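Local coordinates for enzyme subtilase SubTY from Bacillus sp. TY145 (Bacillus sp., PDB 5FFN), which probably cleaves peptide bonds in proteins as a serine endopeptidase of the subtilase family, with calcium and sodium ions bound to its fold, at residues Val31-Thr36 with Ala98-Tyr103; Gly161-Ala166 with Asn186-Ala191; Asn176-Pro181 with Arg224-Ser229; Ala258-Lys263 with Gly306-Lys311. One frame throughout, in Å; residues are numbered along the deposited sequence.

Interaction 1: Val31-Thr36 with Ala98-Tyr103; sequences VAVLDT and AKLWAY
V33 and L100 press together on one face of a parallel strand pair, CG2 of V33 lying 3.6 Å from CD1 of L100. The first torsion of V33 (chi1 174°) holds CG2 beside the backbone N, from where it reaches that methyl group. On the other face, L34 and Y103 run alongside each other in the same direction, CD1 of L34 3.8 Å from CB of Y103. Next to them A32 CB lies beside W101 CB, 4.1 Å away. Five backbone hydrogen bonds join the strands without a break, from V31 N to K99 O (2.8 Å) to D35 N to Y103 O (3.1 Å). Helix 72-81 covers V31 and V33, while helix 114-131 covers L34 and Y103. The packing slackens at the start: V31 CG2 and A98 CB are 4.4 Å apart, and partly exposed K99 turns from the neighbouring strand, its NZ bonded to G47 O. At the far end D35 OD1 accepts a hydrogen bond from T36 N and is also hydrogen-bonded to H72 ND1. A parallel sheet between helix layers, with such an aspartate ending a strand, typifies the subtilase fold, where D35, H72 and S251 probably form the catalytic triad.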
loop_
_atom_site.group_PDB
_atom_site.type_symbol
_atom_site.label_atom_id
_atom_site.label_comp_id
_atom_site.label_asym_id
_atom_site.label_seq_id
_atom_site.Cartn_x
_atom_site.Cartn_y
_atom_site.Cartn_z
ATOM N N VAL A 31 -7.018 11.155 -5.016
ATOM C CA VAL A 31 -6.460 9.844 -4.616
ATOM C C VAL A 31 -7.559 9.072 -3.893
ATOM O O VAL A 31 -8.108 9.526 -2.850
ATOM C CB VAL A 31 -5.179 9.945 -3.790
ATOM C CG1 VAL A 31 -4.652 8.532 -3.474
ATOM C CG2 VAL A 31 -4.120 10.756 -4.540
ATOM N N ALA A 32 -7.899 7.923 -4.473
ATOM C CA ALA A 32 -8.885 7.016 -3.890
ATOM C C ALA A 32 -8.165 6.004 -2.991
ATOM O O ALA A 32 -7.422 5.122 -3.470
ATOM C CB ALA A 32 -9.724 6.340 -4.956
ATOM N N VAL A 33 -8.363 6.175 -1.688
ATOM C CA VAL A 33 -7.773 5.281 -0.688
ATOM C C VAL A 33 -8.815 4.233 -0.339
ATOM O O VAL A 33 -9.823 4.516 0.381
ATOM C CB VAL A 33 -7.270 6.039 0.548
ATOM C CG1 VAL A 33 -6.799 5.074 1.624
ATOM C CG2 VAL A 33 -6.170 7.010 0.152
ATOM N N LEU A 34 -8.578 3.027 -0.847
ATOM C CA LEU A 34 -9.495 1.874 -0.694
ATOM C C LEU A 34 -8.923 1.057 0.462
ATOM O O LEU A 34 -7.939 0.354 0.315
ATOM C CB LEU A 34 -9.604 1.061 -1.988
ATOM C CG LEU A 34 -10.660 1.491 -3.001
ATOM C CD1 LEU A 34 -10.484 2.977 -3.452
ATOM C CD2 LEU A 34 -10.694 0.515 -4.207
ATOM N N ASP A 35 -9.541 1.183 1.625
ATOM C CA ASP A 35 -8.906 0.744 2.831
ATOM C C ASP A 35 -9.910 0.535 3.976
ATOM O O ASP A 35 -11.094 0.253 3.733
ATOM C CB ASP A 35 -7.797 1.755 3.215
ATOM C CG ASP A 35 -6.632 1.106 3.933
ATOM O OD1 ASP A 35 -6.827 0.606 5.058
ATOM O OD2 ASP A 35 -5.519 1.105 3.352
ATOM N N THR A 36 -9.435 0.647 5.217
ATOM C CA THR A 36 -10.302 0.445 6.402
ATOM C C THR A 36 -11.263 1.624 6.718
ATOM O O THR A 36 -11.936 1.612 7.748
ATOM C CB THR A 36 -9.471 0.140 7.653
ATOM O OG1 THR A 36 -8.659 1.286 7.985
ATOM C CG2 THR A 36 -8.624 -1.086 7.458
ATOM N N ALA A 98 -3.725 17.457 -2.975
ATOM C CA ALA A 98 -4.612 16.470 -3.632
ATOM C C ALA A 98 -5.876 16.313 -2.791
ATOM O O ALA A 98 -5.877 16.625 -1.597
ATOM C CB ALA A 98 -3.905 15.105 -3.810
ATOM N N LYS A 99 -6.933 15.834 -3.422
ATOM C CA LYS A 99 -8.180 15.538 -2.726
ATOM C C LYS A 99 -8.337 14.022 -2.546
ATOM O O LYS A 99 -7.789 13.244 -3.296
ATOM C CB LYS A 99 -9.355 16.118 -3.465
ATOM C CG LYS A 99 -9.409 17.653 -3.383
ATOM C CD LYS A 99 -9.579 18.213 -1.982
ATOM C CE LYS A 99 -9.567 19.776 -2.081
ATOM N NZ LYS A 99 -9.854 20.413 -0.760
ATOM N N LEU A 100 -9.145 13.672 -1.555
ATOM C CA LEU A 100 -9.277 12.299 -1.081
ATOM C C LEU A 100 -10.642 11.736 -1.450
ATOM O O LEU A 100 -11.686 12.378 -1.264
ATOM C CB LEU A 100 -8.981 12.234 0.418
ATOM C CG LEU A 100 -9.326 10.950 1.168
ATOM C CD1 LEU A 100 -8.385 9.798 0.753
ATOM C CD2 LEU A 100 -9.241 11.117 2.643
ATOM N N TRP A 101 -10.639 10.530 -2.018
ATOM C CA TRP A 101 -11.855 9.733 -2.084
ATOM C C TRP A 101 -11.639 8.566 -1.094
ATOM O O TRP A 101 -10.854 7.629 -1.355
ATOM C CB TRP A 101 -12.165 9.239 -3.479
ATOM C CG TRP A 101 -12.510 10.265 -4.589
ATOM C CD1 TRP A 101 -12.580 11.623 -4.465
ATOM C CD2 TRP A 101 -12.882 9.968 -5.931
ATOM N NE1 TRP A 101 -12.967 12.193 -5.650
ATOM C CE2 TRP A 101 -13.169 11.204 -6.571
ATOM C CE3 TRP A 101 -13.013 8.774 -6.676
ATOM C CZ2 TRP A 101 -13.526 11.284 -7.898
ATOM C CZ3 TRP A 101 -13.387 8.864 -7.997
ATOM C CH2 TRP A 101 -13.667 10.126 -8.596
ATOM N N ALA A 102 -12.338 8.616 0.037
ATOM C CA ALA A 102 -12.134 7.648 1.113
ATOM C C ALA A 102 -13.159 6.534 0.940
ATOM O O ALA A 102 -14.328 6.726 1.236
ATOM C CB ALA A 102 -12.246 8.299 2.479
ATOM N N TYR A 103 -12.719 5.383 0.412
ATOM C CA TYR A 103 -13.622 4.255 0.146
ATOM C C TYR A 103 -13.309 3.132 1.110
ATOM O O TYR A 103 -12.212 2.579 1.092
ATOM C CB TYR A 103 -13.460 3.755 -1.271
ATOM C CG TYR A 103 -14.097 4.568 -2.368
ATOM C CD1 TYR A 103 -14.497 5.907 -2.197
ATOM C CD2 TYR A 103 -14.261 4.003 -3.633
ATOM C CE1 TYR A 103 -15.052 6.632 -3.254
ATOM C CE2 TYR A 103 -14.834 4.713 -4.676
ATOM C CZ TYR A 103 -15.219 6.056 -4.470
ATOM O OH TYR A 103 -15.767 6.731 -5.557
#

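Interaction 2: Gly161-Ala166 with Asn186-Ala191; sequences GVLIVA and NAVAVA. With NA (sodium ion), chain E.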
loop_
_atom_site.group_PDB
_atom_site.type_symbol
_atom_site.label_atom_id
_atom_site.label_comp_id
_atom_site.label_asym_id
_atom_site.label_seq_id
_atom_site.Cartn_x
_atom_site.Cartn_y
_atom_site.Cartn_z
ATOM N N GLY A 161 -8.658 4.935 -17.579
ATOM C CA GLY A 161 -7.669 5.991 -17.310
ATOM C C GLY A 161 -7.341 6.288 -15.858
ATOM O O GLY A 161 -6.913 7.406 -15.531
ATOM N N VAL A 162 -7.613 5.321 -14.970
ATOM C CA VAL A 162 -7.326 5.438 -13.530
ATOM C C VAL A 162 -6.003 4.706 -13.245
ATOM O O VAL A 162 -5.831 3.551 -13.668
ATOM C CB VAL A 162 -8.445 4.792 -12.656
ATOM C CG1 VAL A 162 -8.076 4.840 -11.167
ATOM C CG2 VAL A 162 -9.794 5.506 -12.860
ATOM N N LEU A 163 -5.062 5.380 -12.593
ATOM C CA LEU A 163 -3.793 4.739 -12.209
ATOM C C LEU A 163 -4.058 3.889 -10.956
ATOM O O LEU A 163 -4.710 4.348 -10.018
ATOM C CB LEU A 163 -2.743 5.785 -11.873
ATOM C CG LEU A 163 -1.350 5.233 -11.582
ATOM C CD1 LEU A 163 -0.780 4.587 -12.844
ATOM C CD2 LEU A 163 -0.469 6.320 -11.071
ATOM N N ILE A 164 -3.526 2.677 -10.929
ATOM C CA ILE A 164 -3.654 1.794 -9.770
ATOM C C ILE A 164 -2.261 1.540 -9.170
ATOM O O ILE A 164 -1.356 1.000 -9.846
ATOM C CB ILE A 164 -4.359 0.423 -10.109
ATOM C CG1 ILE A 164 -5.791 0.633 -10.657
ATOM C CG2 ILE A 164 -4.467 -0.457 -8.894
ATOM C CD1 ILE A 164 -5.849 0.547 -12.107
ATOM N N VAL A 165 -2.156 1.864 -7.897
ATOM C CA VAL A 165 -0.937 1.676 -7.127
ATOM C C VAL A 165 -1.256 0.763 -5.943
ATOM O O VAL A 165 -2.229 1.005 -5.218
ATOM C CB VAL A 165 -0.367 3.042 -6.657
ATOM C CG1 VAL A 165 0.954 2.807 -5.938
ATOM C CG2 VAL A 165 -0.145 4.010 -7.838
ATOM N N ALA A 166 -0.487 -0.325 -5.762
ATOM C CA ALA A 166 -0.830 -1.358 -4.811
ATOM C C ALA A 166 0.417 -1.966 -4.149
ATOM O O ALA A 166 1.520 -2.003 -4.737
ATOM C CB ALA A 166 -1.690 -2.454 -5.433
ATOM N N ASN A 186 -1.409 -4.505 -14.697
ATOM C CA ASN A 186 -1.944 -3.162 -14.761
ATOM C C ASN A 186 -2.014 -2.434 -13.416
ATOM O O ASN A 186 -2.660 -1.400 -13.297
ATOM C CB ASN A 186 -3.310 -3.179 -15.472
ATOM C CG ASN A 186 -3.191 -3.527 -16.970
ATOM O OD1 ASN A 186 -2.225 -3.176 -17.596
ATOM N ND2 ASN A 186 -4.182 -4.184 -17.505
ATOM N N ALA A 187 -1.337 -2.991 -12.397
ATOM C CA ALA A 187 -1.180 -2.298 -11.109
ATOM C C ALA A 187 0.311 -2.062 -10.885
ATOM O O ALA A 187 1.120 -2.921 -11.204
ATOM C CB ALA A 187 -1.756 -3.093 -10.000
ATOM N N VAL A 188 0.656 -0.906 -10.319
ATOM C CA VAL A 188 2.034 -0.602 -9.919
ATOM C C VAL A 188 2.315 -1.252 -8.543
ATOM O O VAL A 188 1.801 -0.776 -7.538
ATOM C CB VAL A 188 2.253 0.923 -9.821
ATOM C CG1 VAL A 188 3.660 1.221 -9.357
ATOM C CG2 VAL A 188 1.934 1.586 -11.162
ATOM N N ALA A 189 3.131 -2.311 -8.531
ATOM C CA ALA A 189 3.518 -3.048 -7.292
ATOM C C ALA A 189 4.593 -2.265 -6.581
ATOM O O ALA A 189 5.678 -1.986 -7.154
ATOM C CB ALA A 189 4.058 -4.453 -7.625
ATOM N N VAL A 190 4.363 -1.970 -5.315
ATOM C CA VAL A 190 5.285 -1.147 -4.569
ATOM C C VAL A 190 5.958 -1.972 -3.444
ATOM O O VAL A 190 5.275 -2.507 -2.540
ATOM C CB VAL A 190 4.612 0.092 -3.985
ATOM C CG1 VAL A 190 5.653 0.974 -3.256
ATOM C CG2 VAL A 190 3.925 0.920 -5.051
ATOM N N ALA A 191 7.282 -2.078 -3.550
ATOM C CA ALA A 191 8.133 -2.718 -2.514
ATOM C C ALA A 191 8.457 -1.704 -1.414
ATOM O O ALA A 191 8.420 -0.505 -1.654
ATOM C CB ALA A 191 9.458 -3.224 -3.144
HETATM NA NA NA E . 1.986 -5.105 -11.012
HETATM O O HOH W 1 -1.781 1.223 -12.714
HETATM O O HOH W 2 4.043 -3.891 -10.982
HETATM O O HOH W 3 3.388 -6.842 -11.588
#
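The flat groups that meet between I164 and V188 are peptide units: V188 N reaches I164 O at 2.8 Å in a nearly straight bond (179°). V165 and V188 project from one face of the paired strands, A166 and A189 from the other. The ladder goes on through A166 N to V188 O, at 2.9 Å, and V190 N to A166 O, the last more bent at 142°. Beside the bond to I164 O, a water accepts from I164 N and donates to N186 O, bridging the two segments.

Valines fill the face that carries V165. CG1 of V165, set anti to the backbone N (chi1 -176°), crosses at a slant to CG2 of V190, 3.6 Å away, and V188 CG2 is met more loosely by L163 CD1. Helix 250-267 packs over this side through A253, V257 and A261. On the other side I164 CG2 lies 3.9 Å from A187 CB.

The carbonyl of A187 points out of the ladder and binds the sodium ion, O to metal 2.4 Å, together with two waters and the carbonyl oxygens of G182 and L184. One of those waters also accepts from A189 N at 3.1 Å, which ties the strand to the first shell of the ion. Three carbonyls gathered from a loop leading into a strand of the central parallel sheet resemble the weaker cation site of subtilisins.

Interaction 3: Asn176-Pro181 with Arg224-Ser229; sequences NTIGFP and RDIEVS. With CA (calcium ion), chain C.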
loop_
_atom_site.group_PDB
_atom_site.type_symbol
_atom_site.label_atom_id
_atom_site.label_comp_id
_atom_site.label_asym_id
_atom_site.label_seq_id
_atom_site.Cartn_x
_atom_site.Cartn_y
_atom_site.Cartn_z
ATOM N N ASN A 176 9.708 -14.566 -5.434
ATOM C CA ASN A 176 8.395 -14.860 -6.026
ATOM C C ASN A 176 7.256 -14.962 -5.034
ATOM O O ASN A 176 6.345 -15.782 -5.195
ATOM C CB ASN A 176 8.438 -16.147 -6.871
ATOM C CG ASN A 176 7.452 -16.109 -8.019
ATOM O OD1 ASN A 176 6.909 -15.054 -8.314
ATOM N ND2 ASN A 176 7.233 -17.238 -8.681
ATOM N N THR A 177 7.307 -14.127 -4.013
ATOM C CA THR A 177 6.297 -14.057 -2.962
ATOM C C THR A 177 5.336 -12.862 -3.134
ATOM O O THR A 177 4.451 -12.646 -2.281
ATOM C CB THR A 177 6.976 -13.964 -1.564
ATOM O OG1 THR A 177 8.012 -12.972 -1.566
ATOM C CG2 THR A 177 7.599 -15.339 -1.136
ATOM N N ILE A 178 5.535 -12.092 -4.208
ATOM C CA ILE A 178 4.659 -10.946 -4.552
ATOM C C ILE A 178 3.191 -11.383 -4.473
ATOM O O ILE A 178 2.845 -12.499 -4.884
ATOM C CB ILE A 178 5.049 -10.365 -5.953
ATOM C CG1 ILE A 178 4.310 -9.049 -6.254
ATOM C CG2 ILE A 178 4.806 -11.383 -7.041
ATOM C CD1 ILE A 178 4.774 -8.373 -7.583
ATOM N N GLY A 179 2.341 -10.535 -3.924
ATOM C CA GLY A 179 0.886 -10.769 -3.918
ATOM C C GLY A 179 0.119 -9.838 -4.860
ATOM O O GLY A 179 0.688 -9.168 -5.739
ATOM N N PHE A 180 -1.180 -9.864 -4.687
ATOM C CA PHE A 180 -2.153 -9.274 -5.604
ATOM C C PHE A 180 -3.147 -8.421 -4.811
ATOM O O PHE A 180 -3.545 -8.810 -3.714
ATOM C CB PHE A 180 -2.872 -10.397 -6.387
ATOM C CG PHE A 180 -1.932 -11.162 -7.256
ATOM C CD1 PHE A 180 -1.181 -12.216 -6.715
ATOM C CD2 PHE A 180 -1.706 -10.772 -8.578
ATOM C CE1 PHE A 180 -0.230 -12.881 -7.512
ATOM C CE2 PHE A 180 -0.775 -11.443 -9.373
ATOM C CZ PHE A 180 -0.035 -12.491 -8.831
ATOM N N PRO A 181 -3.614 -7.308 -5.396
ATOM C CA PRO A 181 -3.426 -6.938 -6.817
ATOM C C PRO A 181 -2.107 -6.339 -7.268
ATOM O O PRO A 181 -1.965 -6.073 -8.457
ATOM C CB PRO A 181 -4.564 -5.896 -7.034
ATOM C CG PRO A 181 -4.681 -5.279 -5.758
ATOM C CD PRO A 181 -4.517 -6.359 -4.726
ATOM N N ARG A 224 3.574 -10.458 -11.666
ATOM C CA ARG A 224 4.489 -10.902 -10.586
ATOM C C ARG A 224 5.818 -10.098 -10.595
ATOM O O ARG A 224 6.775 -10.475 -9.925
ATOM C CB ARG A 224 4.751 -12.413 -10.609
ATOM C CG ARG A 224 3.496 -13.291 -10.620
ATOM C CD ARG A 224 3.884 -14.765 -10.420
ATOM N NE ARG A 224 4.266 -15.031 -9.038
ATOM C CZ ARG A 224 3.402 -15.308 -8.065
ATOM N NH1 ARG A 224 2.098 -15.386 -8.294
ATOM N NH2 ARG A 224 3.846 -15.499 -6.833
ATOM N N ASP A 225 5.839 -8.935 -11.263
ATOM C CA ASP A 225 7.003 -8.081 -11.200
ATOM C C ASP A 225 6.776 -6.927 -10.225
ATOM O O ASP A 225 5.725 -6.268 -10.225
ATOM C CB ASP A 225 7.341 -7.460 -12.553
ATOM C CG ASP A 225 7.913 -8.447 -13.565
ATOM O OD1 ASP A 225 8.212 -9.597 -13.242
ATOM O OD2 ASP A 225 8.024 -8.007 -14.713
ATOM N N ILE A 226 7.792 -6.659 -9.412
ATOM C CA ILE A 226 7.833 -5.441 -8.604
ATOM C C ILE A 226 8.106 -4.259 -9.531
ATOM O O ILE A 226 8.885 -4.351 -10.461
ATOM C CB ILE A 226 8.988 -5.448 -7.517
ATOM C CG1 ILE A 226 8.853 -6.695 -6.647
ATOM C CG2 ILE A 226 9.058 -4.148 -6.740
ATOM C CD1 ILE A 226 7.604 -6.666 -5.762
ATOM N N GLU A 227 7.448 -3.155 -9.299
ATOM C CA GLU A 227 7.641 -1.972 -10.184
ATOM C C GLU A 227 8.581 -0.897 -9.596
ATOM O O GLU A 227 9.525 -0.451 -10.247
ATOM C CB GLU A 227 6.275 -1.409 -10.562
ATOM C CG GLU A 227 6.289 -0.393 -11.690
ATOM C CD GLU A 227 4.992 -0.440 -12.525
ATOM O OE1 GLU A 227 4.266 -1.467 -12.487
ATOM O OE2 GLU A 227 4.707 0.539 -13.229
ATOM N N VAL A 228 8.319 -0.488 -8.364
ATOM C CA VAL A 228 9.051 0.590 -7.735
ATOM C C VAL A 228 9.130 0.277 -6.241
ATOM O O VAL A 228 8.383 -0.569 -5.741
ATOM C CB VAL A 228 8.386 1.966 -7.951
ATOM C CG1 VAL A 228 8.399 2.335 -9.432
ATOM C CG2 VAL A 228 7.015 2.000 -7.301
ATOM N N SER A 229 10.019 1.003 -5.578
ATOM C CA SER A 229 10.231 0.897 -4.157
ATOM C C SER A 229 10.025 2.269 -3.509
ATOM O O SER A 229 10.257 3.320 -4.146
ATOM C CB SER A 229 11.652 0.454 -3.887
ATOM O OG SER A 229 11.887 -0.818 -4.437
HETATM CA CA CA C . 9.813 -7.855 -16.213
HETATM O O HOH W 4 10.714 -6.372 -14.682
#
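R224 and N176 cross at about a right angle, with guanidinium and amide planes 89° apart. The arginine comes side-on and uses two nitrogens: NE gives a nearly straight bond (175°) to N176 OD1 at 2.7 Å, and NH2 reaches N176 O at 3.0 Å, from above that carbonyl's plane. Both acceptors lie close to the guanidinium plane, so the pair fixes its rotation. A bend in the arginine chain at chi3, 74°, turns the group back toward the asparagine. Its third nitrogen, NH1, lies at the edge of the F180 ring and near the ring plane, 3.5 Å from CE1. This is not a face-on cation-pi stack.

I178 covers one face of the guanidinium: its CG2 lies over that face, toward the rim, and 3.7 Å from R224 CB, while CD1 slides past I226 in the opposite sense to meet its CD1 at 3.8 Å. A leucine in place of R224 would probably leave OD1 and the backbone O of N176 without these donors and the loop freer to shift.

Next to the arginine, D225 turns away and binds calcium through OD2 at 2.3 Å, beside T215, D218, I220 and Q222. The cis peptide before P181 recalls the one in subtilisins. Segment 176-181 belongs to the loop between strands 163-167 and 188-194; segment 224-229 leads into strand 228-231, and within it I226 packs on A191 of strand 188-194, while E227 forms a salt bridge to R277 of helix 273-286.

Interaction 4: Ala258-Lys263 with Gly306-Lys311; sequences AGLAAK and GYPRVK
L260 projects from helix 250-267 against P308 and V310, so that the C-terminal tail is packed onto this long helix of the subtilase fold. The leucine is extended from its backbone N (chi1 -179°), and a second torsion of 62° spreads its two methyl groups over different parts of the tail. CD2 lies 3.4 Å from P308 O and 3.9 Å from P308 CB. The L260 side chain crosses V310 at a slant, CD1 meeting its CG2, also at 3.9 Å. I14 of helix 9-15 and L280 of helix 273-286 touch the same leucine, which therefore sits where three helices and the tail converge. Were L260 a serine, the branched end would be missing, and a gap would probably open between the helix and the tail at P308 and V310, with both losing apolar cover on this side.

One turn further on, K263 runs straight out along its chain and bends only at its last torsion (60°), which carries NZ to T24 O and Y15 OH. The aliphatic part thus works as an apolar surface and the amine as a polar end. Along the tail itself, R309 folds over Y307, its CG above the centre of the ring; its guanidinium also forms a cation-pi contact with Y287 and bonds S13 O. V310 crosses K263 at about a right angle and straddles it, both CG1 and CG2 of V310 lying 3.8 Å from K263 CE.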
loop_
_atom_site.group_PDB
_atom_site.type_symbol
_atom_site.label_atom_id
_atom_site.label_comp_id
_atom_site.label_asym_id
_atom_site.label_seq_id
_atom_site.Cartn_x
_atom_site.Cartn_y
_atom_site.Cartn_z
ATOM N N ALA A 258 1.598 6.637 -4.470
ATOM C CA ALA A 258 0.328 7.237 -4.874
ATOM C C ALA A 258 0.401 8.743 -4.734
ATOM O O ALA A 258 -0.042 9.485 -5.623
ATOM C CB ALA A 258 -0.798 6.680 -4.052
ATOM N N GLY A 259 0.989 9.190 -3.623
ATOM C CA GLY A 259 1.141 10.612 -3.386
ATOM C C GLY A 259 2.064 11.275 -4.407
ATOM O O GLY A 259 1.763 12.367 -4.911
ATOM N N LEU A 260 3.205 10.650 -4.654
ATOM C CA LEU A 260 4.155 11.138 -5.648
ATOM C C LEU A 260 3.479 11.210 -7.014
ATOM O O LEU A 260 3.592 12.231 -7.712
ATOM C CB LEU A 260 5.389 10.273 -5.720
ATOM C CG LEU A 260 6.439 10.746 -6.745
ATOM C CD1 LEU A 260 6.955 12.108 -6.380
ATOM C CD2 LEU A 260 7.585 9.727 -6.896
ATOM N N ALA A 261 2.745 10.144 -7.369
ATOM C CA ALA A 261 1.948 10.147 -8.599
ATOM C C ALA A 261 1.019 11.390 -8.704
ATOM O O ALA A 261 0.957 12.060 -9.747
ATOM C CB ALA A 261 1.123 8.855 -8.713
ATOM N N ALA A 262 0.300 11.682 -7.626
ATOM C CA ALA A 262 -0.633 12.845 -7.602
ATOM C C ALA A 262 0.113 14.172 -7.784
ATOM O O ALA A 262 -0.355 15.077 -8.517
ATOM C CB ALA A 262 -1.411 12.863 -6.311
ATOM N N LYS A 263 1.261 14.264 -7.122
ATOM C CA LYS A 263 2.151 15.423 -7.196
ATOM C C LYS A 263 2.631 15.655 -8.628
ATOM O O LYS A 263 2.533 16.795 -9.138
ATOM C CB LYS A 263 3.297 15.293 -6.199
ATOM C CG LYS A 263 4.208 16.533 -6.070
ATOM C CD LYS A 263 5.396 16.231 -5.169
ATOM C CE LYS A 263 6.399 17.365 -5.115
ATOM N NZ LYS A 263 5.849 18.677 -4.598
ATOM N N GLY A 306 13.480 0.656 -9.301
ATOM C CA GLY A 306 14.209 1.562 -8.445
ATOM C C GLY A 306 13.261 2.341 -7.570
ATOM O O GLY A 306 12.118 1.926 -7.288
ATOM N N TYR A 307 13.749 3.488 -7.146
ATOM C CA TYR A 307 13.074 4.365 -6.194
ATOM C C TYR A 307 12.707 5.717 -6.807
ATOM O O TYR A 307 13.557 6.613 -6.881
ATOM C CB TYR A 307 14.009 4.533 -4.988
ATOM C CG TYR A 307 13.543 5.445 -3.873
ATOM C CD1 TYR A 307 12.201 5.858 -3.753
ATOM C CD2 TYR A 307 14.458 5.882 -2.880
ATOM C CE1 TYR A 307 11.775 6.705 -2.731
ATOM C CE2 TYR A 307 14.045 6.694 -1.827
ATOM C CZ TYR A 307 12.678 7.094 -1.742
ATOM O OH TYR A 307 12.217 7.933 -0.751
ATOM N N PRO A 308 11.432 5.899 -7.214
ATOM C CA PRO A 308 11.040 7.189 -7.829
ATOM C C PRO A 308 10.899 8.280 -6.760
ATOM O O PRO A 308 10.295 8.063 -5.676
ATOM C CB PRO A 308 9.687 6.882 -8.458
ATOM C CG PRO A 308 9.089 5.810 -7.513
ATOM C CD PRO A 308 10.269 5.010 -7.032
ATOM N N ARG A 309 11.463 9.429 -7.059
ATOM C CA ARG A 309 11.496 10.537 -6.121
ATOM C C ARG A 309 11.077 11.857 -6.735
ATOM O O ARG A 309 10.927 11.990 -7.957
ATOM C CB ARG A 309 12.912 10.608 -5.536
ATOM C CG ARG A 309 13.411 9.318 -4.926
ATOM C CD ARG A 309 14.870 9.344 -4.487
ATOM N NE ARG A 309 15.060 9.919 -3.151
ATOM C CZ ARG A 309 16.259 9.971 -2.561
ATOM N NH1 ARG A 309 17.337 9.526 -3.203
ATOM N NH2 ARG A 309 16.403 10.436 -1.329
ATOM N N VAL A 310 10.931 12.877 -5.892
ATOM C CA VAL A 310 10.607 14.237 -6.374
ATOM C C VAL A 310 11.733 14.774 -7.248
ATOM O O VAL A 310 11.505 15.421 -8.264
ATOM C CB VAL A 310 10.315 15.189 -5.160
ATOM C CG1 VAL A 310 10.136 16.643 -5.606
ATOM C CG2 VAL A 310 9.066 14.725 -4.447
ATOM N N LYS A 311 12.950 14.523 -6.791
ATOM C CA LYS A 311 14.155 14.846 -7.556
ATOM C C LYS A 311 15.269 13.885 -7.190
ATOM O O LYS A 311 15.145 13.128 -6.222
ATOM C CB LYS A 311 14.580 16.285 -7.243
ATOM C CG LYS A 311 14.757 16.601 -5.756
ATOM C CD LYS A 311 15.372 18.002 -5.584
ATOM C CE LYS A 311 15.925 18.188 -4.184
ATOM N NZ LYS A 311 16.252 19.624 -3.919
ATOM O OXT LYS A 311 16.324 13.840 -7.859
#

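Overall arrangement
Interactions 1 and 2 lie in the same central sheet, which interaction 3 reaches through strand 228-231: strand 134-142 lies between the strands of interactions 1 and 2, and strands 188-194 and 228-231 are neighbours. Centres of interactions 1 and 2 are about 14 Å apart, those of 2 and 3 about 10 Å, and those of 1 and 3 about 22 Å. Along the chain, interaction 1 closes first, the segments of 2 and 3 alternate, and interaction 4 comes last. Helix 250-267 links 4 back to the sheet, A262 touching V31 and A98, and A261 touching L163, while S229 probably bonds G306. Late sequence thus packs against early strands, bringing the C-terminal part onto the sheet.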